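Acetaldehyde dehydrogenase (Acetylating) (Geobacillus thermoglucosidasius, PDB 5J78) probably catalyses the NAD-dependent, coenzyme A-acetylating interconversion of acetaldehyde and acetyl-CoA. Local coordinates at residues R75-A80 and D91-N96; V131-G136 and L213-L218; S311-N316 and Y357-E362; H394-H399 and G416-N421. One frame throughout, in Å; residues are numbered along the deposited sequence.

Contact 1: R75-A80 and D91-N96; sequences RLAAMA and DKTLKN. With ACT (acetate ion), chain I.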
loop_
_atom_site.group_PDB
_atom_site.type_symbol
_atom_site.label_atom_id
_atom_site.label_comp_id
_atom_site.label_asym_id
_atom_site.label_seq_id
_atom_site.Cartn_x
_atom_site.Cartn_y
_atom_site.Cartn_z
ATOM N N ARG A 75 -6.125 21.276 -37.704
ATOM C CA ARG A 75 -6.883 20.039 -37.591
ATOM C C ARG A 75 -6.819 19.467 -36.171
ATOM O O ARG A 75 -7.833 19.011 -35.639
ATOM C CB ARG A 75 -6.400 19.010 -38.619
ATOM C CG ARG A 75 -7.081 19.163 -39.997
ATOM C CD ARG A 75 -6.673 18.111 -40.994
ATOM N NE ARG A 75 -5.357 18.383 -41.552
ATOM C CZ ARG A 75 -5.111 19.308 -42.470
ATOM N NH1 ARG A 75 -6.092 20.062 -42.957
ATOM N NH2 ARG A 75 -3.877 19.481 -42.897
ATOM N N LEU A 76 -5.641 19.513 -35.553
ATOM C CA LEU A 76 -5.518 19.113 -34.158
ATOM C C LEU A 76 -6.309 20.058 -33.269
ATOM O O LEU A 76 -6.957 19.623 -32.316
ATOM C CB LEU A 76 -4.053 19.085 -33.713
ATOM C CG LEU A 76 -3.200 18.030 -34.426
ATOM C CD1 LEU A 76 -1.702 18.197 -34.154
ATOM C CD2 LEU A 76 -3.635 16.642 -33.992
ATOM N N ALA A 77 -6.235 21.355 -33.548
ATOM C CA ALA A 77 -7.001 22.305 -32.767
ATOM C C ALA A 77 -8.487 21.900 -32.749
ATOM O O ALA A 77 -9.113 21.851 -31.683
ATOM C CB ALA A 77 -6.828 23.726 -33.314
ATOM N N ALA A 78 -9.033 21.578 -33.925
ATOM C CA ALA A 78 -10.460 21.263 -34.061
ATOM C C ALA A 78 -10.831 19.996 -33.300
ATOM O O ALA A 78 -11.837 19.959 -32.594
ATOM C CB ALA A 78 -10.832 21.121 -35.549
ATOM N N MET A 79 -10.019 18.960 -33.438
ATOM C CA MET A 79 -10.239 17.739 -32.667
ATOM C C MET A 79 -10.278 18.002 -31.162
ATOM O O MET A 79 -11.121 17.456 -30.448
ATOM C CB MET A 79 -9.155 16.703 -32.975
ATOM C CG MET A 79 -9.267 16.068 -34.342
ATOM S SD MET A 79 -7.970 14.838 -34.612
ATOM C CE MET A 79 -8.590 13.536 -33.554
ATOM N N ALA A 80 -9.402 18.877 -30.680
ATOM C CA ALA A 80 -9.289 19.101 -29.244
ATOM C C ALA A 80 -10.494 19.881 -28.708
ATOM O O ALA A 80 -11.047 19.542 -27.650
ATOM C CB ALA A 80 -7.970 19.829 -28.920
ATOM N N ASP A 91 -7.568 29.874 -31.249
ATOM C CA ASP A 91 -6.557 29.993 -30.205
ATOM C C ASP A 91 -5.824 28.649 -30.057
ATOM O O ASP A 91 -4.600 28.627 -29.922
ATOM C CB ASP A 91 -7.203 30.465 -28.898
ATOM C CG ASP A 91 -7.770 31.905 -29.005
ATOM O OD1 ASP A 91 -7.470 32.591 -30.011
ATOM O OD2 ASP A 91 -8.494 32.361 -28.087
ATOM N N LYS A 92 -6.533 27.530 -30.170
ATOM C CA LYS A 92 -5.857 26.231 -30.073
ATOM C C LYS A 92 -4.886 26.060 -31.233
ATOM O O LYS A 92 -3.814 25.443 -31.068
ATOM C CB LYS A 92 -6.850 25.075 -30.015
ATOM C CG LYS A 92 -7.508 24.916 -28.628
ATOM C CD LYS A 92 -7.981 23.492 -28.365
ATOM C CE LYS A 92 -8.792 23.337 -27.092
ATOM N NZ LYS A 92 -8.023 23.551 -25.850
ATOM N N THR A 93 -5.220 26.643 -32.387
ATOM C CA THR A 93 -4.357 26.542 -33.565
ATOM C C THR A 93 -3.062 27.321 -33.291
ATOM O O THR A 93 -1.967 26.857 -33.601
ATOM C CB THR A 93 -5.061 27.073 -34.867
ATOM O OG1 THR A 93 -6.206 26.258 -35.179
ATOM C CG2 THR A 93 -4.117 27.010 -36.051
ATOM N N LEU A 94 -3.210 28.504 -32.706
ATOM C CA LEU A 94 -2.083 29.328 -32.295
ATOM C C LEU A 94 -1.227 28.619 -31.248
ATOM O O LEU A 94 0.002 28.676 -31.294
ATOM C CB LEU A 94 -2.567 30.655 -31.728
ATOM C CG LEU A 94 -3.146 31.643 -32.735
ATOM C CD1 LEU A 94 -3.731 32.859 -32.018
ATOM C CD2 LEU A 94 -2.076 32.072 -33.734
ATOM N N LYS A 95 -1.891 27.971 -30.300
ATOM C CA LYS A 95 -1.214 27.183 -29.290
ATOM C C LYS A 95 -0.370 26.078 -29.944
ATOM O O LYS A 95 0.782 25.885 -29.565
ATOM C CB LYS A 95 -2.237 26.596 -28.308
ATOM C CG LYS A 95 -1.644 26.187 -26.962
ATOM C CD LYS A 95 -2.611 25.406 -26.086
ATOM C CE LYS A 95 -3.887 26.188 -25.747
ATOM N NZ LYS A 95 -4.805 25.276 -24.961
ATOM N N ASN A 96 -0.912 25.374 -30.944
ATOM C CA ASN A 96 -0.145 24.330 -31.623
ATOM C C ASN A 96 1.034 24.915 -32.387
ATOM O O ASN A 96 2.096 24.288 -32.474
ATOM C CB ASN A 96 -1.025 23.510 -32.584
ATOM C CG ASN A 96 -1.984 22.583 -31.854
ATOM O OD1 ASN A 96 -1.707 22.130 -30.750
ATOM N ND2 ASN A 96 -3.109 22.286 -32.480
HETATM C C ACT I . -4.313 22.584 -27.424
HETATM O O ACT I . -5.084 23.041 -26.560
HETATM O OXT ACT I . -3.298 22.027 -27.040
HETATM C CH3 ACT I . -4.574 22.747 -28.887
#

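Contact 2: V131-G136 and L213-L218; sequences VGIVAG and LTDVIL. With MG (magnesium ion), chain H.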
loop_
_atom_site.group_PDB
_atom_site.type_symbol
_atom_site.label_atom_id
_atom_site.label_comp_id
_atom_site.label_asym_id
_atom_site.label_seq_id
_atom_site.Cartn_x
_atom_site.Cartn_y
_atom_site.Cartn_z
ATOM N N VAL A 131 18.287 10.242 -21.722
ATOM C CA VAL A 131 17.731 9.590 -20.548
ATOM C C VAL A 131 17.108 8.253 -20.877
ATOM O O VAL A 131 16.972 7.406 -19.992
ATOM C CB VAL A 131 16.674 10.449 -19.847
ATOM C CG1 VAL A 131 17.325 11.679 -19.260
ATOM C CG2 VAL A 131 15.515 10.817 -20.795
ATOM N N GLY A 132 16.724 8.074 -22.143
ATOM C CA GLY A 132 16.192 6.809 -22.619
ATOM C C GLY A 132 14.741 6.878 -23.086
ATOM O O GLY A 132 14.455 7.259 -24.234
ATOM N N ILE A 133 13.825 6.452 -22.223
ATOM C CA ILE A 133 12.390 6.472 -22.544
ATOM C C ILE A 133 11.676 7.409 -21.593
ATOM O O ILE A 133 11.746 7.233 -20.367
ATOM C CB ILE A 133 11.742 5.078 -22.428
ATOM C CG1 ILE A 133 12.490 4.078 -23.298
ATOM C CG2 ILE A 133 10.236 5.144 -22.807
ATOM C CD1 ILE A 133 11.986 2.654 -23.141
ATOM N N VAL A 134 11.004 8.395 -22.167
ATOM C CA VAL A 134 10.229 9.375 -21.407
ATOM C C VAL A 134 8.764 8.976 -21.408
ATOM O O VAL A 134 8.220 8.565 -22.444
ATOM C CB VAL A 134 10.366 10.807 -21.982
ATOM C CG1 VAL A 134 9.556 11.836 -21.126
ATOM C CG2 VAL A 134 11.833 11.211 -22.050
ATOM N N ALA A 135 8.149 9.064 -20.229
ATOM C CA ALA A 135 6.710 8.918 -20.069
ATOM C C ALA A 135 6.090 10.324 -20.008
ATOM O O ALA A 135 6.360 11.101 -19.096
ATOM C CB ALA A 135 6.387 8.124 -18.830
ATOM N N GLY A 136 5.279 10.656 -20.996
ATOM C CA GLY A 136 4.726 12.003 -21.116
ATOM C C GLY A 136 3.253 12.062 -20.744
ATOM O O GLY A 136 2.405 11.596 -21.507
ATOM N N LEU A 213 11.272 -0.304 -17.710
ATOM C CA LEU A 213 11.842 0.394 -18.863
ATOM C C LEU A 213 11.587 1.911 -18.929
ATOM O O LEU A 213 12.194 2.605 -19.749
ATOM C CB LEU A 213 11.315 -0.245 -20.161
ATOM C CG LEU A 213 11.712 -1.706 -20.372
ATOM C CD1 LEU A 213 11.057 -2.247 -21.648
ATOM C CD2 LEU A 213 13.238 -1.868 -20.415
ATOM N N THR A 214 10.707 2.441 -18.087
ATOM C CA THR A 214 10.455 3.887 -18.094
ATOM C C THR A 214 11.609 4.616 -17.383
ATOM O O THR A 214 11.982 4.237 -16.271
ATOM C CB THR A 214 9.112 4.208 -17.411
ATOM O OG1 THR A 214 8.047 3.739 -18.238
ATOM C CG2 THR A 214 8.948 5.685 -17.157
ATOM N N ASP A 215 12.168 5.659 -17.998
ATOM C CA ASP A 215 13.351 6.324 -17.435
ATOM C C ASP A 215 13.079 7.650 -16.724
ATOM O O ASP A 215 13.646 7.923 -15.665
ATOM C CB ASP A 215 14.371 6.562 -18.538
ATOM C CG ASP A 215 14.974 5.285 -19.012
ATOM O OD1 ASP A 215 15.503 4.537 -18.153
ATOM O OD2 ASP A 215 14.857 4.993 -20.216
ATOM N N VAL A 216 12.249 8.479 -17.336
ATOM C CA VAL A 216 11.831 9.757 -16.752
ATOM C C VAL A 216 10.355 9.984 -17.059
ATOM O O VAL A 216 9.878 9.651 -18.151
ATOM C CB VAL A 216 12.676 10.919 -17.279
ATOM C CG1 VAL A 216 12.244 12.229 -16.647
ATOM C CG2 VAL A 216 14.177 10.656 -16.971
ATOM N N ILE A 217 9.640 10.509 -16.072
ATOM C CA ILE A 217 8.251 10.941 -16.231
ATOM C C ILE A 217 8.196 12.468 -16.354
ATOM O O ILE A 217 8.671 13.181 -15.468
ATOM C CB ILE A 217 7.368 10.525 -15.016
ATOM C CG1 ILE A 217 7.496 9.035 -14.726
ATOM C CG2 ILE A 217 5.859 10.949 -15.234
ATOM C CD1 ILE A 217 6.949 8.622 -13.373
ATOM N N LEU A 218 7.636 12.960 -17.452
ATOM C CA LEU A 218 7.194 14.358 -17.546
ATOM C C LEU A 218 5.718 14.407 -17.215
ATOM O O LEU A 218 4.889 13.954 -18.003
ATOM C CB LEU A 218 7.424 14.936 -18.937
ATOM C CG LEU A 218 8.844 15.038 -19.462
ATOM C CD1 LEU A 218 8.812 15.798 -20.783
ATOM C CD2 LEU A 218 9.761 15.738 -18.458
HETATM MG MG MG H . 15.973 2.481 -17.562
HETATM O O HOH W 1 14.594 2.511 -15.994
HETATM O O HOH W 2 17.533 2.738 -18.885
#

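Contact 3: S311-N316 and Y357-E362; sequences SIIMVN and YPFSIE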
loop_
_atom_site.group_PDB
_atom_site.type_symbol
_atom_site.label_atom_id
_atom_site.label_comp_id
_atom_site.label_asym_id
_atom_site.label_seq_id
_atom_site.Cartn_x
_atom_site.Cartn_y
_atom_site.Cartn_z
ATOM N N SER A 311 -21.780 30.279 -7.766
ATOM C CA SER A 311 -22.422 29.012 -7.444
ATOM C C SER A 311 -22.016 27.895 -8.380
ATOM O O SER A 311 -22.119 26.719 -8.031
ATOM C CB SER A 311 -23.941 29.181 -7.482
ATOM O OG SER A 311 -24.319 30.278 -6.680
ATOM N N ILE A 312 -21.577 28.262 -9.580
ATOM C CA ILE A 312 -21.169 27.266 -10.557
ATOM C C ILE A 312 -19.659 27.255 -10.800
ATOM O O ILE A 312 -19.181 26.495 -11.636
ATOM C CB ILE A 312 -21.903 27.482 -11.901
ATOM C CG1 ILE A 312 -21.521 28.817 -12.543
ATOM C CG2 ILE A 312 -23.411 27.414 -11.688
ATOM C CD1 ILE A 312 -21.735 28.835 -14.034
ATOM N N ILE A 313 -18.916 28.095 -10.083
ATOM C CA ILE A 313 -17.464 28.120 -10.224
ATOM C C ILE A 313 -16.843 26.893 -9.552
ATOM O O ILE A 313 -15.901 26.316 -10.088
ATOM C CB ILE A 313 -16.852 29.407 -9.655
ATOM C CG1 ILE A 313 -17.031 30.524 -10.678
ATOM C CG2 ILE A 313 -15.342 29.245 -9.363
ATOM C CD1 ILE A 313 -16.569 31.873 -10.213
ATOM N N MET A 314 -17.354 26.493 -8.392
ATOM C CA MET A 314 -16.950 25.204 -7.831
ATOM C C MET A 314 -18.132 24.342 -7.385
ATOM O O MET A 314 -19.181 24.839 -6.955
ATOM C CB MET A 314 -15.942 25.403 -6.678
ATOM C CG MET A 314 -16.309 26.343 -5.567
ATOM S SD MET A 314 -14.819 27.038 -4.767
ATOM C CE MET A 314 -13.761 25.600 -4.682
ATOM N N VAL A 315 -17.951 23.037 -7.580
ATOM C CA VAL A 315 -18.867 22.014 -7.096
ATOM C C VAL A 315 -18.047 21.080 -6.215
ATOM O O VAL A 315 -16.897 20.763 -6.536
ATOM C CB VAL A 315 -19.553 21.244 -8.246
ATOM C CG1 VAL A 315 -20.289 22.214 -9.160
ATOM C CG2 VAL A 315 -18.546 20.438 -9.038
ATOM N N ASN A 316 -18.653 20.633 -5.119
ATOM C CA ASN A 316 -17.900 20.222 -3.938
ATOM C C ASN A 316 -17.074 21.433 -3.521
ATOM O O ASN A 316 -17.579 22.562 -3.516
ATOM C CB ASN A 316 -17.009 19.000 -4.196
ATOM C CG ASN A 316 -17.794 17.796 -4.679
ATOM O OD1 ASN A 316 -18.988 17.669 -4.408
ATOM N ND2 ASN A 316 -17.118 16.895 -5.391
ATOM N N TYR A 357 -13.944 31.253 -1.254
ATOM C CA TYR A 357 -14.294 32.442 -2.022
ATOM C C TYR A 357 -14.001 32.149 -3.491
ATOM O O TYR A 357 -12.905 32.432 -3.987
ATOM C CB TYR A 357 -13.515 33.648 -1.537
ATOM C CG TYR A 357 -13.883 34.043 -0.130
ATOM C CD1 TYR A 357 -14.946 34.901 0.108
ATOM C CD2 TYR A 357 -13.186 33.544 0.964
ATOM C CE1 TYR A 357 -15.301 35.262 1.391
ATOM C CE2 TYR A 357 -13.538 33.904 2.258
ATOM C CZ TYR A 357 -14.594 34.767 2.458
ATOM O OH TYR A 357 -14.949 35.133 3.729
ATOM N N PRO A 358 -14.981 31.559 -4.187
ATOM C CA PRO A 358 -14.748 30.989 -5.518
ATOM C C PRO A 358 -14.144 31.938 -6.538
ATOM O O PRO A 358 -13.568 31.460 -7.520
ATOM C CB PRO A 358 -16.145 30.556 -5.952
ATOM C CG PRO A 358 -16.869 30.301 -4.669
ATOM C CD PRO A 358 -16.368 31.340 -3.734
ATOM N N PHE A 359 -14.242 33.244 -6.335
ATOM C CA PHE A 359 -13.661 34.156 -7.305
ATOM C C PHE A 359 -12.156 34.321 -7.069
ATOM O O PHE A 359 -11.440 34.794 -7.946
ATOM C CB PHE A 359 -14.378 35.507 -7.270
ATOM C CG PHE A 359 -15.684 35.513 -8.021
ATOM C CD1 PHE A 359 -15.703 35.668 -9.390
ATOM C CD2 PHE A 359 -16.889 35.359 -7.357
ATOM C CE1 PHE A 359 -16.910 35.669 -10.098
ATOM C CE2 PHE A 359 -18.086 35.358 -8.057
ATOM C CZ PHE A 359 -18.088 35.506 -9.433
ATOM N N SER A 360 -11.674 33.915 -5.900
ATOM C CA SER A 360 -10.255 34.062 -5.586
ATOM C C SER A 360 -9.414 32.855 -6.028
ATOM O O SER A 360 -8.190 32.950 -6.028
ATOM C CB SER A 360 -10.044 34.285 -4.090
ATOM O OG SER A 360 -10.346 33.111 -3.370
ATOM N N ILE A 361 -10.056 31.740 -6.392
ATOM C CA ILE A 361 -9.321 30.543 -6.823
ATOM C C ILE A 361 -9.014 30.577 -8.321
ATOM O O ILE A 361 -9.406 31.524 -9.040
ATOM C CB ILE A 361 -10.090 29.230 -6.475
ATOM C CG1 ILE A 361 -11.345 29.021 -7.349
ATOM C CG2 ILE A 361 -10.469 29.227 -5.003
ATOM C CD1 ILE A 361 -11.868 27.581 -7.355
ATOM N N GLU A 362 -8.298 29.545 -8.776
ATOM C CA GLU A 362 -7.929 29.402 -10.172
ATOM C C GLU A 362 -9.178 28.973 -10.924
ATOM O O GLU A 362 -9.785 27.947 -10.603
ATOM C CB GLU A 362 -6.791 28.373 -10.368
ATOM C CG GLU A 362 -6.218 28.408 -11.788
ATOM C CD GLU A 362 -5.332 27.231 -12.162
ATOM O OE1 GLU A 362 -5.288 26.224 -11.423
ATOM O OE2 GLU A 362 -4.667 27.334 -13.221
#

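Contact 4: H394-H399 and G416-N421; sequences HTVGIH and GRIVVN. With ACT (acetate ion), chain E.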
loop_
_atom_site.group_PDB
_atom_site.type_symbol
_atom_site.label_atom_id
_atom_site.label_comp_id
_atom_site.label_asym_id
_atom_site.label_seq_id
_atom_site.Cartn_x
_atom_site.Cartn_y
_atom_site.Cartn_z
ATOM N N HIS A 394 4.412 29.261 -9.409
ATOM C CA HIS A 394 4.063 29.261 -10.833
ATOM C C HIS A 394 4.396 30.589 -11.508
ATOM O O HIS A 394 5.533 30.770 -11.963
ATOM C CB HIS A 394 2.597 28.885 -11.009
ATOM C CG HIS A 394 2.280 28.374 -12.373
ATOM N ND1 HIS A 394 2.389 29.155 -13.501
ATOM C CD2 HIS A 394 1.893 27.148 -12.798
ATOM C CE1 HIS A 394 2.048 28.448 -14.561
ATOM N NE2 HIS A 394 1.746 27.224 -14.164
ATOM N N THR A 395 3.434 31.518 -11.552
ATOM C CA THR A 395 3.594 32.773 -12.286
ATOM C C THR A 395 2.922 33.939 -11.576
ATOM O O THR A 395 1.877 33.769 -10.958
ATOM C CB THR A 395 3.010 32.649 -13.693
ATOM O OG1 THR A 395 3.571 31.507 -14.331
ATOM C CG2 THR A 395 3.315 33.870 -14.545
ATOM N N VAL A 396 3.561 35.105 -11.633
ATOM C CA VAL A 396 2.916 36.371 -11.282
ATOM C C VAL A 396 3.130 37.397 -12.392
ATOM O O VAL A 396 3.994 37.224 -13.263
ATOM C CB VAL A 396 3.456 36.976 -9.952
ATOM C CG1 VAL A 396 3.091 36.109 -8.763
ATOM C CG2 VAL A 396 4.940 37.179 -10.021
ATOM N N GLY A 397 2.342 38.470 -12.351
ATOM C CA GLY A 397 2.505 39.579 -13.273
ATOM C C GLY A 397 2.451 40.944 -12.603
ATOM O O GLY A 397 1.881 41.112 -11.515
ATOM N N ILE A 398 3.059 41.922 -13.264
ATOM C CA ILE A 398 2.920 43.320 -12.865
ATOM C C ILE A 398 2.972 44.216 -14.099
ATOM O O ILE A 398 3.769 43.970 -15.010
ATOM C CB ILE A 398 4.029 43.752 -11.855
ATOM C CG1 ILE A 398 3.980 45.264 -11.617
ATOM C CG2 ILE A 398 5.423 43.339 -12.359
ATOM C CD1 ILE A 398 4.869 45.751 -10.472
ATOM N N HIS A 399 2.112 45.242 -14.121
ATOM C CA HIS A 399 2.154 46.286 -15.149
ATOM C C HIS A 399 2.545 47.618 -14.540
ATOM O O HIS A 399 1.869 48.117 -13.640
ATOM C CB HIS A 399 0.807 46.404 -15.851
ATOM C CG HIS A 399 0.468 45.203 -16.667
ATOM N ND1 HIS A 399 0.865 45.059 -17.980
ATOM C CD2 HIS A 399 -0.190 44.068 -16.345
ATOM C CE1 HIS A 399 0.441 43.894 -18.438
ATOM N NE2 HIS A 399 -0.198 43.272 -17.464
ATOM N N GLY A 416 8.241 31.058 -10.367
ATOM C CA GLY A 416 9.349 30.852 -11.276
ATOM C C GLY A 416 9.363 31.788 -12.478
ATOM O O GLY A 416 10.426 32.052 -13.070
ATOM N N ARG A 417 8.178 32.259 -12.855
ATOM C CA ARG A 417 8.005 33.208 -13.958
ATOM C C ARG A 417 7.400 34.493 -13.404
ATOM O O ARG A 417 6.265 34.476 -12.966
ATOM C CB ARG A 417 7.081 32.639 -15.047
ATOM C CG ARG A 417 7.693 31.518 -15.927
ATOM C CD ARG A 417 6.806 30.311 -15.948
ATOM N NE ARG A 417 6.654 29.810 -14.586
ATOM C CZ ARG A 417 7.389 28.843 -14.046
ATOM N NH1 ARG A 417 8.302 28.180 -14.764
ATOM N NH2 ARG A 417 7.182 28.505 -12.787
ATOM N N ILE A 418 8.155 35.590 -13.439
ATOM C CA ILE A 418 7.717 36.868 -12.895
ATOM C C ILE A 418 7.625 37.830 -14.087
ATOM O O ILE A 418 8.624 38.374 -14.562
ATOM C CB ILE A 418 8.661 37.376 -11.791
ATOM C CG1 ILE A 418 8.666 36.396 -10.606
ATOM C CG2 ILE A 418 8.202 38.737 -11.262
ATOM C CD1 ILE A 418 9.767 36.640 -9.564
ATOM N N VAL A 419 6.407 37.978 -14.601
ATOM C CA VAL A 419 6.195 38.588 -15.921
ATOM C C VAL A 419 5.941 40.092 -15.782
ATOM O O VAL A 419 5.055 40.503 -15.046
ATOM C CB VAL A 419 4.998 37.914 -16.667
ATOM C CG1 VAL A 419 4.754 38.551 -18.020
ATOM C CG2 VAL A 419 5.259 36.423 -16.854
ATOM N N VAL A 420 6.728 40.900 -16.488
ATOM C CA VAL A 420 6.589 42.353 -16.441
ATOM C C VAL A 420 6.086 42.887 -17.786
ATOM O O VAL A 420 6.684 42.640 -18.851
ATOM C CB VAL A 420 7.932 43.053 -16.086
ATOM C CG1 VAL A 420 7.728 44.555 -15.915
ATOM C CG2 VAL A 420 8.504 42.461 -14.806
ATOM N N ASN A 421 4.981 43.618 -17.717
ATOM C CA ASN A 421 4.421 44.306 -18.885
ATOM C C ASN A 421 4.227 43.371 -20.063
ATOM O O ASN A 421 4.717 43.625 -21.169
ATOM C CB ASN A 421 5.315 45.481 -19.290
ATOM C CG ASN A 421 5.292 46.613 -18.259
ATOM O OD1 ASN A 421 4.339 46.748 -17.493
ATOM N ND2 ASN A 421 6.346 47.426 -18.240
HETATM C C ACT E . 1.309 26.335 -18.258
HETATM O O ACT E . 1.604 25.812 -17.168
HETATM O OXT ACT E . 0.899 27.521 -18.196
HETATM C CH3 ACT E . 1.447 25.581 -19.548
HETATM O O HOH W 3 1.941 47.346 -19.439
#

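Contact 1: R75-A80 and D91-N96
Ala77 points its CB toward the helix that carries Lys92 and Thr93, and the methyl settles between the starts of those two side chains, 3.6 Å from Lys92 CB and 3.2 Å from Thr93 OG1. The second of these is a methyl resting on a hydroxyl, not a bond: chi1 of -64° holds OG1 beside its own backbone N, from where it bonds to Val89 O one turn earlier in the same helix. One turn past Lys92, Asn96 presents the nitrogen end of its amide to the first helix, with ND2 3.6 Å from Leu76 CB. That nitrogen bonds to Ala73 O while OD1 is bonded to Thr144, so the amide is held at both ends and its rotation is fixed. Lys92 lies along the surface of the first helix: Ala80 CB sits 3.7 Å from its CD, and a bend at chi4 (-67°) then swings NZ toward a bound acetate, NZ to O 3.1 Å. Lys95 NZ reaches the same acetate oxygen at 2.8 Å, and both ammonium groups also form salt bridges with Asp268. No hydrogen bond joins the two segments; the small Ala77 and Ala80 let the axes approach to 8.1 Å at 128°, nearer to perpendicular than to antiparallel. Helix 55-84 continues this packing through Leu76, which lies on Glu175 and Ile179 of helix 170-186, whereas Asn96 of helix 89-107 rests on Ser145 and Ile148 of helix 143-156 and Thr93 meets Val477 of a second subunit.

Contact 2: V131-G136 and L213-L218
Val134 and Leu218 form an apolar centre on one face of the sheet, with Val134 CG1 3.7 Å from Leu218 CG. Val134 has this branch anti to its N (chi1 -179°), beside the carbonyl carbon, which carries the methyl toward the leucine further along the neighbouring strand. Val216, on the same face, turns CG2 back toward Val131, 3.8 Å from its CB, the two side chains crossing at about a right angle. On the other face Ala135 CB touches Thr214 CG2 at 3.9 Å and lies near Ile217. Between the faces, the parallel strands are joined by Ala135, whose N donates to Val216 O (2.8 Å, 171°) and whose O accepts from Leu218 N. At the beginning of the pairing, Ile133 O takes Asp215 N at 2.9 Å and, weakly, Val216 N. Asp215 then provides the polar edge. Its OD2 uses the anti lone pair to accept Ile133 N at 2.7 Å, while OD1 binds a magnesium ion at 2.2 Å, so the carboxylate is fixed from both oxygens. Two waters are also bound to the metal, and one of them donates to Thr214 O. The backbone angles at Gly132 would by themselves press a CB against the carbonyl oxygen of Val131, and such an atom would also run into Asp215 OD2. Strand 124-138 also pairs with strand 160-165, where Val134 bonds to Ala160 and Val162, while strand 236-238 places Tyr237 against Val216 and Leu218; helix 202-210 packs Leu208 on Ala135, and helix 28-51 packs Leu40 on Ile133.

Contact 3: S311-N316 and Y357-E362
A hydrophobic seam joins the end of helix 303-313 to the loop between strands 345-349 and 367-373, with Ile313 and Met314 meeting Pro358, Phe359 and Ile361. The loop folds as a type I beta turn over 357-360, in which Tyr357 O accepts both the N and the OG of Ser360, so Pro358 and Phe359 occupy its corners. Ile313 divides its branches between them. Its CG2 lies 3.7 Å from Pro358 CB, whereas CD1 sits over one face of the Phe359 ring, 3.9 Å from the centroid and 16° off the normal, a CH-pi contact. Met314 crosses the proline ring with SD 3.9 Å from Pro358 CG, and a bend at chi3 (-41°) turns its CE onto Ile361 CD1 at 3.8 Å. An alanine in place of Ile313 removes the methyl over the Phe359 face and would probably open a gap beside Pro358 and leave the ring freer to turn. No hydrogen bond crosses; the join is mainly apolar packing. Behind it, Ile313 and Phe359 both rest on Ile367 of strand 367-373, and the Phe359 ring also touches Val309 and Ala310 of helix 303-313.

Contact 4: H394-H399 and G416-N421
Thr395 to Ile398 pair in register with Arg417 to Val420 as parallel strands, their axes approaching to 4.7 Å at 18°, backbone bonds alternating from Val396 N to Arg417 O and from Val419 N to Val396 O. At the start of this pairing the Arg417 chain bends at chi2 (127°) and chi3, and its guanidinium grips His394 O side-on, NE at 3.0 Å and NH2 at 2.9 Å. NE comes from above the carbonyl plane and NH2 from nearer it; with Arg417 N, three donors converge on one oxygen. A leucine in place of Arg417 would probably leave His394 O with the backbone N but without its side-on grip, and Gly442 O and Asn454 without their arginine partner. Thr395 OG1 bonds to His394 ND1 at 2.8 Å. On the opposite face, Val396 and Ile418 lie side by side, CG2 to CG2 3.8 Å. A water bonded to His399 ND1 reaches Asn421 OD1 weakly, while Asn421 ND2 bonds to Ala400 O. Helix 403-410 makes the beta-alpha-beta crossover between the strands and packs Thr410 on Ile398 and Ile418; strand 244-248 flanks 395-399, and a parallel strand of a second subunit pairs with Arg417 to Val420, extending the sheet.

Overall arrangement
The four contacts come in series along the chain, without nesting, and their nearest atoms stay at least about 6 Å apart. Contact 2 belongs to the mixed sheet that in this family probably forms the cofactor-binding domain. Contact 4 lies in the parallel seven-stranded sheet, whose strand 367-373 also backs contact 3, consistent with the catalytic domain; these two are the nearest pair, centres about 23 Å and nearest atoms about 6 Å apart. Contacts 2 and 4 lie on opposite sides of the chain's centre, about 31 Å between centres. Contact 1, helical, is about 26 to 27 Å from the others, centre to centre. Contacts 1, 2 and 4 all reach a second subunit, tying both sheets to the assembly.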